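Local atomic coordinates of LEOA (PDB entry 4AUR), a protein that is a bacterial dynamin-like GTPase of enterotoxigenic Escherichia coli, probably binding and hydrolysing GTP and possibly connected with LT toxin. Residues A[201-206]-A[220-225]. Sequence-based numbering, arbitrary orientation.
Sequences NLKGKL and LNIVCV
Leu-202 and Leu-206, one helical turn apart, each meet one apolar residue of 220-225 methyl to methyl: Leu-202 CD2 lies 4.1 Å from Ile-222 CG2, and Leu-206 CD1 lies 4.2 Å from Leu-220 CD2. Both helix residues direct their CB toward 220-225, and Leu-220 and Ile-222 direct theirs toward the helix, while the CB of the intervening Asn-221 is turned away. No hydrogen bond or salt bridge joins the two segments; the 255 Å² buried between them goes with apolar contacts, all between side chains. Helix 188-209 packs over one face of the P-loop GTPase sheet at its edge, with helix 250-273 on the other face, and it lies within the beta-alpha-beta crossover from strand 172-177 to the parallel strand 221-224, one of the chain's two outermost. Backbone hydrogen bonds join Val-223 to Phe-174 and Ile-176. Leu-202 and Ile-222 also both touch Ile-176, which brings the neighbouring strand into the same apolar layer. A second kind of contact uses the aliphatic part of Lys-203. Its CG passes 3.9 Å from Leu-220 CD1, the two side chains running in opposite directions. Beyond a bend at chi3 (-82°), Lys-203 CE comes 4.1 Å from Ile-222 CD1. With its CG1 anti to the carbonyl carbon (chi1 -52°), Ile-222 offers CD1 to the lysine and CG2 to Leu-202.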
ATOM      1  N   ASN A 201      34.535 -23.682 -28.909  1.00 33.74           N
ATOM      2  CA  ASN A 201      35.319 -23.003 -29.932  1.00 32.57           C
ATOM      3  C   ASN A 201      34.556 -21.867 -30.581  1.00 32.62           C
ATOM      4  O   ASN A 201      35.026 -20.730 -30.583  1.00 32.59           O
ATOM      5  CB  ASN A 201      35.745 -23.991 -31.015  1.00 33.51           C
ATOM      6  CG  ASN A 201      36.751 -23.399 -31.972  1.00 34.27           C
ATOM      7  OD1 ASN A 201      36.520 -23.356 -33.166  1.00 36.90           O
ATOM      8  ND2 ASN A 201      37.876 -22.933 -31.444  1.00 33.94           N
ATOM      9  N   LEU A 202      33.373 -22.181 -31.117  1.00 32.37           N
ATOM     10  CA  LEU A 202      32.487 -21.185 -31.719  1.00 31.34           C
ATOM     11  C   LEU A 202      32.101 -20.100 -30.749  1.00 31.61           C
ATOM     12  O   LEU A 202      31.931 -18.936 -31.131  1.00 30.90           O
ATOM     13  CB  LEU A 202      31.205 -21.832 -32.219  1.00 31.54           C
ATOM     14  CG  LEU A 202      30.199 -20.896 -32.883  1.00 30.54           C
ATOM     15  CD1 LEU A 202      30.819 -20.239 -34.099  1.00 29.68           C
ATOM     16  CD2 LEU A 202      28.965 -21.667 -33.285  1.00 31.65           C
ATOM     17  N   LYS A 203      31.935 -20.485 -29.496  1.00 32.76           N
ATOM     18  CA  LYS A 203      31.612 -19.522 -28.452  1.00 33.94           C
ATOM     19  C   LYS A 203      32.696 -18.467 -28.407  1.00 31.31           C
ATOM     20  O   LYS A 203      32.405 -17.284 -28.387  1.00 33.62           O
ATOM     21  CB  LYS A 203      31.455 -20.226 -27.109  1.00 37.28           C
ATOM     22  CG  LYS A 203      30.801 -19.400 -26.023  1.00 43.05           C
ATOM     23  CD  LYS A 203      30.171 -20.280 -24.935  1.00 46.80           C
ATOM     24  CE  LYS A 203      28.793 -20.787 -25.349  1.00 48.59           C
ATOM     25  NZ  LYS A 203      28.128 -21.565 -24.263  1.00 52.06           N
ATOM     26  N   GLY A 204      33.949 -18.888 -28.451  1.00 28.89           N
ATOM     27  CA  GLY A 204      35.058 -17.956 -28.420  1.00 27.90           C
ATOM     28  C   GLY A 204      35.182 -17.054 -29.634  1.00 27.43           C
ATOM     29  O   GLY A 204      35.463 -15.872 -29.486  1.00 27.05           O
ATOM     30  N   LYS A 205      34.984 -17.591 -30.834  1.00 25.29           N
ATOM     31  CA  LYS A 205      34.960 -16.753 -32.040  1.00 25.18           C
ATOM     32  C   LYS A 205      33.812 -15.740 -32.070  1.00 26.74           C
ATOM     33  O   LYS A 205      33.923 -14.684 -32.673  1.00 28.09           O
ATOM     34  CB  LYS A 205      34.850 -17.601 -33.297  1.00 24.82           C
ATOM     35  CG  LYS A 205      35.893 -18.702 -33.392  1.00 25.35           C
ATOM     36  CD  LYS A 205      35.805 -19.406 -34.716  1.00 24.83           C
ATOM     37  CE  LYS A 205      36.671 -20.625 -34.725  1.00 25.54           C
ATOM     38  NZ  LYS A 205      36.546 -21.314 -36.040  1.00 27.04           N
ATOM     39  N   LEU A 206      32.676 -16.056 -31.470  1.00 28.41           N
ATOM     40  CA  LEU A 206      31.561 -15.136 -31.553  1.00 27.88           C
ATOM     41  C   LEU A 206      31.845 -14.051 -30.582  1.00 28.29           C
ATOM     42  O   LEU A 206      31.684 -12.885 -30.900  1.00 28.90           O
ATOM     43  CB  LEU A 206      30.240 -15.815 -31.224  1.00 28.84           C
ATOM     44  CG  LEU A 206      29.777 -16.868 -32.230  1.00 29.18           C
ATOM     45  CD1 LEU A 206      28.594 -17.633 -31.669  1.00 28.39           C
ATOM     46  CD2 LEU A 206      29.418 -16.228 -33.569  1.00 30.25           C
ATOM     47  N   LEU A 220      24.326 -17.283 -25.236  1.00 38.54           N
ATOM     48  CA  LEU A 220      24.389 -17.772 -26.603  1.00 36.42           C
ATOM     49  C   LEU A 220      23.655 -19.083 -26.757  1.00 37.39           C
ATOM     50  O   LEU A 220      23.707 -19.946 -25.883  1.00 37.46           O
ATOM     51  CB  LEU A 220      25.836 -17.976 -27.042  1.00 35.40           C
ATOM     52  CG  LEU A 220      26.596 -16.706 -27.381  1.00 35.25           C
ATOM     53  CD1 LEU A 220      28.076 -16.989 -27.462  1.00 35.54           C
ATOM     54  CD2 LEU A 220      26.100 -16.118 -28.688  1.00 35.22           C
ATOM     55  N   ASN A 221      22.990 -19.231 -27.891  1.00 37.52           N
ATOM     56  CA  ASN A 221      22.311 -20.458 -28.212  1.00 38.56           C
ATOM     57  C   ASN A 221      23.061 -21.226 -29.271  1.00 35.47           C
ATOM     58  O   ASN A 221      23.106 -20.801 -30.412  1.00 36.58           O
ATOM     59  CB  ASN A 221      20.922 -20.130 -28.702  1.00 42.63           C
ATOM     60  CG  ASN A 221      20.066 -19.507 -27.620  1.00 45.76           C
ATOM     61  OD1 ASN A 221      19.599 -18.365 -27.739  1.00 45.45           O
ATOM     62  ND2 ASN A 221      19.851 -20.266 -26.548  1.00 47.74           N
ATOM     63  N   ILE A 222      23.659 -22.352 -28.894  1.00 33.09           N
ATOM     64  CA  ILE A 222      24.368 -23.185 -29.854  1.00 33.00           C
ATOM     65  C   ILE A 222      23.872 -24.619 -29.830  1.00 31.00           C
ATOM     66  O   ILE A 222      23.619 -25.194 -28.779  1.00 28.72           O
ATOM     67  CB  ILE A 222      25.898 -23.179 -29.628  1.00 33.71           C
ATOM     68  CG1 ILE A 222      26.410 -21.744 -29.567  1.00 34.91           C
ATOM     69  CG2 ILE A 222      26.596 -23.912 -30.767  1.00 33.21           C
ATOM     70  CD1 ILE A 222      27.875 -21.630 -29.228  1.00 36.22           C
ATOM     71  N   VAL A 223      23.764 -25.189 -31.014  1.00 30.32           N
ATOM     72  CA  VAL A 223      23.251 -26.510 -31.172  1.00 31.28           C
ATOM     73  C   VAL A 223      24.053 -27.225 -32.244  1.00 32.76           C
ATOM     74  O   VAL A 223      24.352 -26.658 -33.286  1.00 32.10           O
ATOM     75  CB  VAL A 223      21.768 -26.436 -31.545  1.00 32.81           C
ATOM     76  CG1 VAL A 223      21.346 -27.635 -32.351  1.00 33.34           C
ATOM     77  CG2 VAL A 223      20.927 -26.332 -30.276  1.00 33.76           C
ATOM     78  N   CYS A 224      24.406 -28.473 -31.969  1.00 34.72           N
ATOM     79  CA  CYS A 224      25.200 -29.258 -32.891  1.00 38.17           C
ATOM     80  C   CYS A 224      24.277 -30.238 -33.604  1.00 39.22           C
ATOM     81  O   CYS A 224      23.420 -30.855 -32.985  1.00 42.04           O
ATOM     82  CB  CYS A 224      26.316 -29.980 -32.138  1.00 38.81           C
ATOM     83  SG  CYS A 224      27.428 -28.879 -31.207  0.98 40.02           S
ATOM     84  N   VAL A 225      24.445 -30.380 -34.907  1.00 38.08           N
ATOM     85  CA  VAL A 225      23.458 -31.070 -35.697  1.00 38.60           C
ATOM     86  C   VAL A 225      24.112 -31.663 -36.941  1.00 42.43           C
ATOM     87  O   VAL A 225      25.244 -31.306 -37.285  1.00 46.32           O
ATOM     88  CB  VAL A 225      22.333 -30.055 -36.028  1.00 39.76           C
ATOM     89  CG1 VAL A 225      21.803 -30.164 -37.458  1.00 38.91           C
ATOM     90  CG2 VAL A 225      21.211 -30.150 -35.000  1.00 39.19           C
TER